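Local atomic coordinates of CD38 molecule (Bos taurus, PDB entry 3KOU), a protein that is a disulfide-rich, glycosylated member of the ADP-ribosyl cyclase family, built from a cluster of helices joined to a four-stranded parallel sheet with flanking helices. Residues A[84-89]-A[156-161]; A[174-179]-A[216-221]; A[45-50]-A[72-77]. One frame throughout, in Å; residues are numbered along the deposited sequence.

Interaction 1 lies near the centre of the folded chain and is buried. It sets a sheet strand against a helix end, mixing aromatic contacts with hydrogen bonds beside the bound 2NF. Interaction 2 is further out, where a loop meets helix 216-227; it has a mostly apolar centre with one backbone-to-serine hydrogen bond, edged by waters. Interaction 3 joins two helices of the helical part, is only partly buried, and holds by van der Waals contact alone. Interactions 1 and 2 are connected by the salt bridge of Lys89 with Asp178. Interactions 1 and 3 touch where Phe157 and Arg156 pack on residues 72-77. Interactions 2 and 3 lie on opposite sides of the chain's centre.

Interaction 1: residues A[84-89]-A[156-161]; sequences QVFWSK and RFAESA. With 2NF ([[(2R,3S,4R,5R)-5-(6-aminopurin-9-yl)-3,4-dihydroxyoxolan-2-yl]methoxy-hydroxyphosphoryl] [(2R,3S,4R,5R)-5-(3-carbamoylpyridin-1-ium-1yl)- 3-fluoro-,4- hydroxyoxolan-2-yl]methyl phosphate), chain E; NAG (2-acetamido-2-deoxy-beta-D-glucopyranose), chain C.
Gln84 reaches over the ring of Phe157 to the backbone of helix 145-160. Its CB points toward the helix, and CG lies anti to the backbone N (chi1 -167°), which carries the extended chain across the ring. Gln84 CG comes 3.4 Å from Phe157 CZ. Gln84 CD follows at 3.6 Å from Phe157 CE1. Gln84 NE2 then sits 3.1 Å above the ring plane of Phe157, over its centre, and donates to Phe157 O at 2.9 Å. This bond is nearly straight (169°) and lies in the amide plane, but it meets the carbonyl from above its plane. The other tip atom, Gln84 OE1, rests 3.3 Å from Ala161 CA and accepts a hydrogen bond from a water that also bonds Ser160 OG. The amide is thus held at both tip atoms.

Residues 85-88 form an outermost strand of the four-stranded parallel sheet, and helix 145-160 leads into its neighbour, strand 164-170. Phe86 and Phe157 form an offset edge-to-face pair, with the edge of Phe157 toward the face of Phe86 and the planes at 63°. Phe86 also packs on Ala158.

Phe86 and Phe157 also line the 2NF pocket, with Trp87, Ser88 and Lys89. Trp87 N donates to 2NF O3D at 2.8 Å, while Ser88 OG and Lys89 NZ bond O1N and O1A of its two phosphates. Phe157 CE2 lies 3.2 Å from 2NF F2D.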
loop_
_atom_site.group_PDB
_atom_site.type_symbol
_atom_site.label_atom_id
_atom_site.label_comp_id
_atom_site.label_asym_id
_atom_site.label_seq_id
_atom_site.Cartn_x
_atom_site.Cartn_y
_atom_site.Cartn_z
ATOM N N GLN A 84 11.037 -1.469 6.548
ATOM C CA GLN A 84 9.668 -1.467 6.016
ATOM C C GLN A 84 8.592 -1.048 7.034
ATOM O O GLN A 84 8.625 -1.439 8.203
ATOM C CB GLN A 84 9.357 -2.850 5.445
ATOM C CG GLN A 84 8.104 -2.941 4.576
ATOM C CD GLN A 84 8.093 -4.237 3.758
ATOM O OE1 GLN A 84 9.145 -4.834 3.506
ATOM N NE2 GLN A 84 6.922 -4.656 3.330
ATOM N N VAL A 85 7.625 -0.270 6.569
ATOM C CA VAL A 85 6.549 0.252 7.407
ATOM C C VAL A 85 5.194 -0.029 6.774
ATOM O O VAL A 85 4.965 0.317 5.615
ATOM C CB VAL A 85 6.694 1.772 7.614
ATOM C CG1 VAL A 85 5.484 2.333 8.383
ATOM C CG2 VAL A 85 8.016 2.064 8.326
ATOM N N PHE A 86 4.313 -0.674 7.537
ATOM C CA PHE A 86 2.914 -0.852 7.175
ATOM C C PHE A 86 2.080 0.207 7.906
ATOM O O PHE A 86 2.530 0.784 8.899
ATOM C CB PHE A 86 2.423 -2.267 7.583
ATOM C CG PHE A 86 3.121 -3.382 6.852
ATOM C CD1 PHE A 86 2.652 -3.833 5.624
ATOM C CD2 PHE A 86 4.259 -3.964 7.381
ATOM C CE1 PHE A 86 3.305 -4.852 4.949
ATOM C CE2 PHE A 86 4.914 -4.991 6.708
ATOM C CZ PHE A 86 4.437 -5.436 5.506
ATOM N N TRP A 87 0.866 0.454 7.417
ATOM C CA TRP A 87 -0.065 1.393 8.051
ATOM C C TRP A 87 -1.509 0.993 7.749
ATOM O O TRP A 87 -1.776 0.305 6.767
ATOM C CB TRP A 87 0.187 2.832 7.587
ATOM C CG TRP A 87 0.036 3.028 6.109
ATOM C CD1 TRP A 87 1.021 2.937 5.163
ATOM C CD2 TRP A 87 -1.162 3.358 5.407
ATOM N NE1 TRP A 87 0.503 3.189 3.910
ATOM C CE2 TRP A 87 -0.834 3.446 4.036
ATOM C CE3 TRP A 87 -2.486 3.589 5.804
ATOM C CZ2 TRP A 87 -1.775 3.753 3.067
ATOM C CZ3 TRP A 87 -3.412 3.894 4.836
ATOM C CH2 TRP A 87 -3.053 3.979 3.484
ATOM N N SER A 88 -2.438 1.401 8.612
ATOM C CA SER A 88 -3.868 1.174 8.374
ATOM C C SER A 88 -4.641 2.249 9.147
ATOM O O SER A 88 -4.501 2.338 10.366
ATOM C CB SER A 88 -4.255 -0.243 8.854
ATOM O OG SER A 88 -5.498 -0.672 8.293
ATOM N N LYS A 89 -5.394 3.091 8.427
ATOM C CA LYS A 89 -6.186 4.171 9.023
ATOM C C LYS A 89 -5.302 5.273 9.588
ATOM O O LYS A 89 -5.762 6.084 10.396
ATOM C CB LYS A 89 -7.113 3.660 10.148
ATOM C CG LYS A 89 -7.663 2.255 9.967
ATOM C CD LYS A 89 -8.621 2.181 8.800
ATOM C CE LYS A 89 -9.186 0.760 8.666
ATOM N NZ LYS A 89 -10.014 0.652 7.435
ATOM N N ARG A 156 2.696 -8.568 -2.521
ATOM C CA ARG A 156 4.113 -8.764 -2.801
ATOM C C ARG A 156 5.003 -8.032 -1.798
ATOM O O ARG A 156 6.001 -8.584 -1.354
ATOM C CB ARG A 156 4.470 -8.373 -4.244
ATOM C CG ARG A 156 3.646 -9.097 -5.302
ATOM C CD ARG A 156 4.203 -10.495 -5.582
ATOM N NE ARG A 156 5.611 -10.436 -5.974
ATOM C CZ ARG A 156 6.043 -10.442 -7.234
ATOM N NH1 ARG A 156 5.178 -10.508 -8.236
ATOM N NH2 ARG A 156 7.345 -10.378 -7.496
ATOM N N PHE A 157 4.632 -6.796 -1.452
ATOM C CA PHE A 157 5.303 -5.990 -0.415
ATOM C C PHE A 157 5.393 -6.774 0.915
ATOM O O PHE A 157 6.478 -6.883 1.541
ATOM C CB PHE A 157 4.463 -4.708 -0.264
ATOM C CG PHE A 157 4.969 -3.682 0.728
ATOM C CD1 PHE A 157 6.152 -2.992 0.525
ATOM C CD2 PHE A 157 4.172 -3.321 1.809
ATOM C CE1 PHE A 157 6.566 -1.994 1.424
ATOM C CE2 PHE A 157 4.568 -2.318 2.706
ATOM C CZ PHE A 157 5.759 -1.648 2.511
ATOM N N ALA A 158 4.271 -7.364 1.318
ATOM C CA ALA A 158 4.235 -8.168 2.543
ATOM C C ALA A 158 5.097 -9.437 2.438
ATOM O O ALA A 158 5.813 -9.808 3.379
ATOM C CB ALA A 158 2.756 -8.525 2.909
ATOM N N GLU A 159 5.028 -10.119 1.298
ATOM C CA GLU A 159 5.797 -11.358 1.116
ATOM C C GLU A 159 7.309 -11.118 1.118
ATOM O O GLU A 159 8.093 -11.992 1.512
ATOM C CB GLU A 159 5.378 -12.095 -0.165
ATOM C CG GLU A 159 3.962 -12.652 -0.108
ATOM C CD GLU A 159 3.422 -13.125 -1.457
ATOM O OE1 GLU A 159 4.041 -12.847 -2.506
ATOM O OE2 GLU A 159 2.361 -13.783 -1.460
ATOM N N SER A 160 7.731 -9.929 0.701
ATOM C CA SER A 160 9.161 -9.680 0.579
ATOM C C SER A 160 9.809 -9.081 1.835
ATOM O O SER A 160 11.037 -9.029 1.932
ATOM C CB SER A 160 9.468 -8.848 -0.674
ATOM O OG SER A 160 8.920 -7.560 -0.563
ATOM N N ALA A 161 8.986 -8.689 2.805
ATOM C CA ALA A 161 9.459 -8.045 4.035
ATOM C C ALA A 161 10.456 -8.930 4.754
ATOM O O ALA A 161 10.359 -10.152 4.683
ATOM C CB ALA A 161 8.300 -7.763 4.959
HETATM C C1D 2NF E . -0.863 -2.066 2.116
HETATM C C2D 2NF E . 0.177 -1.197 2.799
HETATM F F2D 2NF E . 1.424 -1.580 2.781
HETATM C C3D 2NF E . -0.485 -0.720 4.070
HETATM O O3D 2NF E . 0.274 -1.036 5.159
HETATM O O4D 2NF E . -2.084 -1.733 2.727
HETATM C C4D 2NF E . -1.945 -1.176 3.960
HETATM C C5D 2NF E . -3.006 -0.154 4.245
HETATM O O5D 2NF E . -4.269 -0.225 3.604
HETATM P PN 2NF E . -5.475 -0.437 4.549
HETATM O O1N 2NF E . -4.931 -1.284 5.569
HETATM O O2N 2NF E . -6.552 -0.903 3.804
HETATM O O3 2NF E . -5.674 0.960 5.194
HETATM P PA 2NF E . -6.903 1.925 5.076
HETATM O O1A 2NF E . -8.032 1.248 5.461
HETATM O O2A 2NF E . -6.953 2.214 3.667
HETATM O O5B 2NF E . -6.629 3.084 5.877
HETATM C C1 NAG C . -7.491 8.067 13.398
HETATM C C2 NAG C . -6.496 9.140 12.932
HETATM C C3 NAG C . -7.246 10.461 12.683
HETATM C C4 NAG C . -8.535 10.300 11.864
HETATM C C5 NAG C . -9.358 9.144 12.424
HETATM C C6 NAG C . -10.614 8.833 11.590
HETATM C C7 NAG C . -4.179 8.920 13.723
HETATM C C8 NAG C . -3.256 9.026 14.897
HETATM N N2 NAG C . -5.436 9.360 13.922
HETATM O O3 NAG C . -6.383 11.415 12.096
HETATM O O4 NAG C . -9.302 11.514 11.912
HETATM O O5 NAG C . -8.537 7.987 12.440
HETATM O O6 NAG C . -10.272 8.652 10.229
HETATM O O7 NAG C . -3.776 8.462 12.650
HETATM O O HOH W 1 10.079 -5.880 1.152
#

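Interaction 2: residues A[174-179]-A[216-221]; sequences ENAFDS and SSIRKL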
loop_
_atom_site.group_PDB
_atom_site.type_symbol
_atom_site.label_atom_id
_atom_site.label_comp_id
_atom_site.label_asym_id
_atom_site.label_seq_id
_atom_site.Cartn_x
_atom_site.Cartn_y
_atom_site.Cartn_z
ATOM N N GLU A 174 -12.253 2.431 17.549
ATOM C CA GLU A 174 -12.691 1.332 18.406
ATOM C C GLU A 174 -11.865 0.083 18.142
ATOM O O GLU A 174 -11.492 -0.629 19.069
ATOM C CB GLU A 174 -14.174 1.033 18.197
ATOM C CG GLU A 174 -15.064 2.223 18.495
ATOM C CD GLU A 174 -14.764 2.843 19.848
ATOM O OE1 GLU A 174 -14.461 2.083 20.799
ATOM O OE2 GLU A 174 -14.832 4.088 19.957
ATOM N N ASN A 175 -11.571 -0.168 16.871
ATOM C CA ASN A 175 -10.723 -1.292 16.479
ATOM C C ASN A 175 -9.519 -0.819 15.659
ATOM O O ASN A 175 -9.645 -0.563 14.460
ATOM C CB ASN A 175 -11.500 -2.288 15.617
ATOM C CG ASN A 175 -12.614 -2.977 16.365
ATOM O OD1 ASN A 175 -13.699 -3.180 15.820
ATOM N ND2 ASN A 175 -12.358 -3.347 17.612
ATOM N N ALA A 176 -8.359 -0.723 16.298
ATOM C CA ALA A 176 -7.133 -0.356 15.591
ATOM C C ALA A 176 -6.793 -1.365 14.491
ATOM O O ALA A 176 -6.254 -0.997 13.445
ATOM C CB ALA A 176 -5.973 -0.212 16.563
ATOM N N PHE A 177 -7.093 -2.641 14.723
ATOM C CA PHE A 177 -6.918 -3.645 13.677
ATOM C C PHE A 177 -8.238 -4.032 13.008
ATOM O O PHE A 177 -9.160 -4.556 13.651
ATOM C CB PHE A 177 -6.203 -4.881 14.229
ATOM C CG PHE A 177 -5.993 -5.969 13.209
ATOM C CD1 PHE A 177 -5.055 -5.830 12.194
ATOM C CD2 PHE A 177 -6.731 -7.142 13.276
ATOM C CE1 PHE A 177 -4.862 -6.840 11.258
ATOM C CE2 PHE A 177 -6.548 -8.162 12.338
ATOM C CZ PHE A 177 -5.618 -8.016 11.329
ATOM N N ASP A 178 -8.326 -3.756 11.713
ATOM C CA ASP A 178 -9.517 -4.044 10.917
ATOM C C ASP A 178 -9.227 -5.256 10.041
ATOM O O ASP A 178 -8.457 -5.161 9.086
ATOM C CB ASP A 178 -9.855 -2.818 10.054
ATOM C CG ASP A 178 -10.994 -3.066 9.074
ATOM O OD1 ASP A 178 -11.721 -4.068 9.225
ATOM O OD2 ASP A 178 -11.157 -2.242 8.141
ATOM N N SER A 179 -9.830 -6.400 10.362
ATOM C CA SER A 179 -9.528 -7.631 9.630
ATOM C C SER A 179 -9.962 -7.609 8.153
ATOM O O SER A 179 -9.569 -8.475 7.375
ATOM C CB SER A 179 -10.098 -8.859 10.347
ATOM O OG SER A 179 -11.498 -8.841 10.281
ATOM N N SER A 216 -9.575 -6.493 21.802
ATOM C CA SER A 216 -9.960 -7.657 21.017
ATOM C C SER A 216 -9.348 -7.667 19.620
ATOM O O SER A 216 -8.905 -8.703 19.144
ATOM C CB SER A 216 -11.481 -7.746 20.876
ATOM O OG SER A 216 -12.072 -8.044 22.124
ATOM N N SER A 217 -9.316 -6.513 18.966
ATOM C CA SER A 217 -8.854 -6.469 17.583
ATOM C C SER A 217 -7.361 -6.747 17.470
ATOM O O SER A 217 -6.935 -7.467 16.562
ATOM C CB SER A 217 -9.263 -5.167 16.882
ATOM O OG SER A 217 -8.362 -4.119 17.163
ATOM N N ILE A 218 -6.568 -6.226 18.406
ATOM C CA ILE A 218 -5.135 -6.495 18.371
ATOM C C ILE A 218 -4.849 -7.953 18.742
ATOM O O ILE A 218 -3.902 -8.556 18.245
ATOM C CB ILE A 218 -4.336 -5.508 19.250
ATOM C CG1 ILE A 218 -4.419 -4.103 18.651
ATOM C CG2 ILE A 218 -2.874 -5.916 19.321
ATOM C CD1 ILE A 218 -3.680 -3.977 17.280
ATOM N N ARG A 219 -5.690 -8.541 19.586
ATOM C CA ARG A 219 -5.519 -9.959 19.885
ATOM C C ARG A 219 -5.753 -10.787 18.623
ATOM O O ARG A 219 -5.120 -11.828 18.419
ATOM C CB ARG A 219 -6.422 -10.407 21.050
ATOM C CG ARG A 219 -6.077 -9.743 22.402
ATOM C CD ARG A 219 -6.913 -10.339 23.553
ATOM N NE ARG A 219 -6.133 -11.175 24.468
ATOM C CZ ARG A 219 -6.578 -12.286 25.060
ATOM N NH1 ARG A 219 -7.807 -12.751 24.826
ATOM N NH2 ARG A 219 -5.779 -12.952 25.885
ATOM N N LYS A 220 -6.637 -10.321 17.747
ATOM C CA LYS A 220 -6.835 -11.025 16.480
ATOM C C LYS A 220 -5.613 -10.936 15.569
ATOM O O LYS A 220 -5.198 -11.929 14.949
ATOM C CB LYS A 220 -8.080 -10.519 15.768
ATOM C CG LYS A 220 -9.341 -10.874 16.535
ATOM C CD LYS A 220 -10.574 -10.299 15.883
ATOM C CE LYS A 220 -11.802 -10.664 16.708
ATOM N NZ LYS A 220 -13.019 -9.989 16.204
ATOM N N LEU A 221 -5.039 -9.743 15.487
ATOM C CA LEU A 221 -3.778 -9.575 14.771
ATOM C C LEU A 221 -2.724 -10.532 15.341
ATOM O O LEU A 221 -2.045 -11.247 14.601
ATOM C CB LEU A 221 -3.285 -8.119 14.858
ATOM C CG LEU A 221 -1.856 -7.918 14.322
ATOM C CD1 LEU A 221 -1.735 -8.367 12.869
ATOM C CD2 LEU A 221 -1.440 -6.430 14.486
HETATM O O HOH W 2 -10.468 -3.795 19.574
HETATM O O HOH W 3 -12.808 -9.423 13.073
#
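Phe177 lays one face of its ring against Leu221, on the turn of helix 216-227 that faces the loop. Leu221 CB is the bump. Leu221 CB stands 3.8 Å from the centroid of the Phe177 ring and only 9° off the ring normal, a CH-pi contact over the middle of the face. Leu221 crosses the ring at about a right angle, and Leu221 CD1 meets Phe177 CE1 at 3.8 Å. The phenyl group is turned to the helix because CG is anti to the backbone N (chi1 180°). Behind it the loop curls back, and Ser179 N lies over the rim of the opposite face. The ring thus lies between the helix on one face and the loop backbone near the rim of the other.

Ser217 fills the hollow of the loop backbone. Ser217 CB presses on Phe177 O at 3.3 Å and also meets the amide of Asn175. Ser217 OG accepts a hydrogen bond from Phe177 N at 3.1 Å. Asp211 OD2 is hydrogen-bonded to both Ser217 OG and Ala176 N, so one carboxylate oxygen bridges the helix serine and the loop backbone. Ile218 CD1 fits beside Phe177 CB at 4.1 Å and next to Ala176 CB. Ile218 and Ala176 both pack further on Leu169 and Leu201 of the sheet.

The outer margin is wetter. One water takes hydrogen bonds from Asn175 ND2 and Ser217 N, and another connects Ser179 OG with Lys220 NZ.

Helix 216-227 belongs to the beta-alpha-beta crossover from strand 196-203 to strand 231-239. The loop follows strand 164-170 at its C-terminal end, the usual place for a ligand site in a parallel alpha/beta sheet. Asp178 fits this position, since it forms a salt bridge with Lys89, which also binds 2NF.

Interaction 3: residues A[45-50]-A[72-77]; sequences QAIRQA and INLAPP. With SO4 (sulfate ion), chain D.
Leu74 pushes its CD1 methyl onto helix 44-55, close to Ala50, Ile47 and Ala46. This contact belongs to the helical part of the ADP-ribosyl cyclase fold, where helices 44-55 and 69-74 pack with helices 20-35, 110-115 and 145-160. The disulfide between Cys28 and Cys44 ties the region of helix 20-35 to the start of helix 44-55.

The tight part centres on one methyl. Leu74 CD1 lies 3.6 Å from Ala50 CB. It also touches Ala46 O and Ile47 CG1. Leu74 has CG anti to its carbonyl carbon (chi1 -68°) and CD1 fully extended beyond it, so the branch reaches the helix surface. The small side chain of Ala50 lets the methyl come close. The side chains of Ile47 and Leu74 run antiparallel alongside one another. Ile47 CD1 goes on to Ala75 CB at 4.3 Å. That end is buried, because Ile47 also packs on Leu114 and Cys28, while Ala75 packs on Leu110 and Leu111. No hydrogen bond joins the two segments.

Contact thins away from this seam. Leu74 itself is largely exposed. Ala46 takes part through its backbone oxygen, while its CB lies at the margin. The far side of helix 44-55 is polar and holds a sulfate ion, probably from the crystallisation liquor. Arg48 NH2 donates to sulfate O3 at 2.9 Å, and Arg48 NH1 donates to sulfate O2. Gln49 NE2 also donates to sulfate O2, at 2.9 Å. The guanidinium meets that oxygen at its edge, in plane, while Gln49 CG lies 3.7 Å above one face of the Arg48 guanidinium, toward the rim.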
loop_
_atom_site.group_PDB
_atom_site.type_symbol
_atom_site.label_atom_id
_atom_site.label_comp_id
_atom_site.label_asym_id
_atom_site.label_seq_id
_atom_site.Cartn_x
_atom_site.Cartn_y
_atom_site.Cartn_z
ATOM N N GLN A 45 10.388 4.201 -19.382
ATOM C CA GLN A 45 9.481 4.061 -20.520
ATOM C C GLN A 45 8.870 2.653 -20.537
ATOM O O GLN A 45 7.664 2.487 -20.749
ATOM C CB GLN A 45 10.232 4.327 -21.825
ATOM C CG GLN A 45 9.365 4.256 -23.070
ATOM C CD GLN A 45 10.163 4.485 -24.349
ATOM O OE1 GLN A 45 11.392 4.575 -24.323
ATOM N NE2 GLN A 45 9.469 4.576 -25.470
ATOM N N ALA A 46 9.692 1.644 -20.285
ATOM C CA ALA A 46 9.205 0.261 -20.284
ATOM C C ALA A 46 8.227 0.011 -19.134
ATOM O O ALA A 46 7.225 -0.716 -19.277
ATOM C CB ALA A 46 10.367 -0.723 -20.209
ATOM N N ILE A 47 8.527 0.590 -17.982
ATOM C CA ILE A 47 7.612 0.486 -16.858
ATOM C C ILE A 47 6.261 1.139 -17.160
ATOM O O ILE A 47 5.214 0.543 -16.889
ATOM C CB ILE A 47 8.264 0.987 -15.561
ATOM C CG1 ILE A 47 9.390 0.019 -15.165
ATOM C CG2 ILE A 47 7.226 1.126 -14.428
ATOM C CD1 ILE A 47 10.331 0.570 -14.080
ATOM N N ARG A 48 6.277 2.344 -17.732
ATOM C CA ARG A 48 5.037 2.998 -18.124
ATOM C C ARG A 48 4.280 2.146 -19.118
ATOM O O ARG A 48 3.067 1.966 -18.989
ATOM C CB ARG A 48 5.247 4.390 -18.749
ATOM C CG ARG A 48 3.883 4.935 -19.228
ATOM C CD ARG A 48 3.843 5.790 -20.496
ATOM N NE ARG A 48 5.070 5.941 -21.264
ATOM C CZ ARG A 48 5.218 5.631 -22.550
ATOM N NH1 ARG A 48 4.212 5.120 -23.257
ATOM N NH2 ARG A 48 6.391 5.844 -23.140
ATOM N N GLN A 49 4.977 1.633 -20.129
ATOM C CA GLN A 49 4.295 0.828 -21.133
ATOM C C GLN A 49 3.654 -0.409 -20.501
ATOM O O GLN A 49 2.533 -0.764 -20.876
ATOM C CB GLN A 49 5.219 0.419 -22.275
ATOM C CG GLN A 49 5.684 1.580 -23.171
ATOM C CD GLN A 49 6.864 1.172 -24.084
ATOM O OE1 GLN A 49 7.630 0.268 -23.756
ATOM N NE2 GLN A 49 7.000 1.845 -25.226
ATOM N N ALA A 50 4.363 -1.063 -19.577
ATOM C CA ALA A 50 3.818 -2.262 -18.920
ATOM C C ALA A 50 2.585 -1.927 -18.087
ATOM O O ALA A 50 1.622 -2.707 -18.032
ATOM C CB ALA A 50 4.882 -2.957 -18.033
ATOM N N ILE A 72 4.901 -5.844 -12.131
ATOM C CA ILE A 72 5.534 -5.968 -10.825
ATOM C C ILE A 72 6.923 -6.585 -10.948
ATOM O O ILE A 72 7.839 -6.215 -10.220
ATOM C CB ILE A 72 4.642 -6.765 -9.859
ATOM C CG1 ILE A 72 3.400 -5.940 -9.507
ATOM C CG2 ILE A 72 5.395 -7.141 -8.589
ATOM C CD1 ILE A 72 2.443 -6.690 -8.692
ATOM N N ASN A 73 7.092 -7.486 -11.908
ATOM C CA ASN A 73 8.396 -8.103 -12.121
ATOM C C ASN A 73 9.428 -7.071 -12.532
ATOM O O ASN A 73 10.605 -7.237 -12.228
ATOM C CB ASN A 73 8.323 -9.245 -13.148
ATOM C CG ASN A 73 7.751 -10.532 -12.555
ATOM O OD1 ASN A 73 7.669 -10.686 -11.336
ATOM N ND2 ASN A 73 7.354 -11.459 -13.418
ATOM N N LEU A 74 8.994 -6.015 -13.226
ATOM C CA LEU A 74 9.911 -4.948 -13.642
ATOM C C LEU A 74 10.405 -4.100 -12.473
ATOM O O LEU A 74 11.449 -3.443 -12.569
ATOM C CB LEU A 74 9.262 -4.016 -14.678
ATOM C CG LEU A 74 8.947 -4.538 -16.079
ATOM C CD1 LEU A 74 8.254 -3.413 -16.871
ATOM C CD2 LEU A 74 10.218 -5.017 -16.788
ATOM N N ALA A 75 9.632 -4.076 -11.389
ATOM C CA ALA A 75 9.973 -3.230 -10.252
ATOM C C ALA A 75 9.267 -3.723 -8.993
ATOM O O ALA A 75 8.312 -3.115 -8.555
ATOM C CB ALA A 75 9.579 -1.786 -10.550
ATOM N N PRO A 76 9.736 -4.840 -8.409
ATOM C CA PRO A 76 8.970 -5.371 -7.275
ATOM C C PRO A 76 9.073 -4.442 -6.080
ATOM O O PRO A 76 10.117 -3.794 -5.901
ATOM C CB PRO A 76 9.655 -6.706 -6.967
ATOM C CG PRO A 76 10.516 -7.014 -8.172
ATOM C CD PRO A 76 10.849 -5.714 -8.819
ATOM N N PRO A 77 8.003 -4.357 -5.277
ATOM C CA PRO A 77 7.952 -3.458 -4.111
ATOM C C PRO A 77 8.742 -4.006 -2.916
ATOM O O PRO A 77 8.173 -4.282 -1.858
ATOM C CB PRO A 77 6.467 -3.424 -3.767
ATOM C CG PRO A 77 5.961 -4.791 -4.208
ATOM C CD PRO A 77 6.743 -5.101 -5.468
HETATM S S SO4 D . 5.904 5.675 -26.674
HETATM O O1 SO4 D . 6.656 5.495 -27.911
HETATM O O2 SO4 D . 5.918 4.434 -25.903
HETATM O O3 SO4 D . 6.511 6.751 -25.893
HETATM O O4 SO4 D . 4.517 6.047 -26.966
#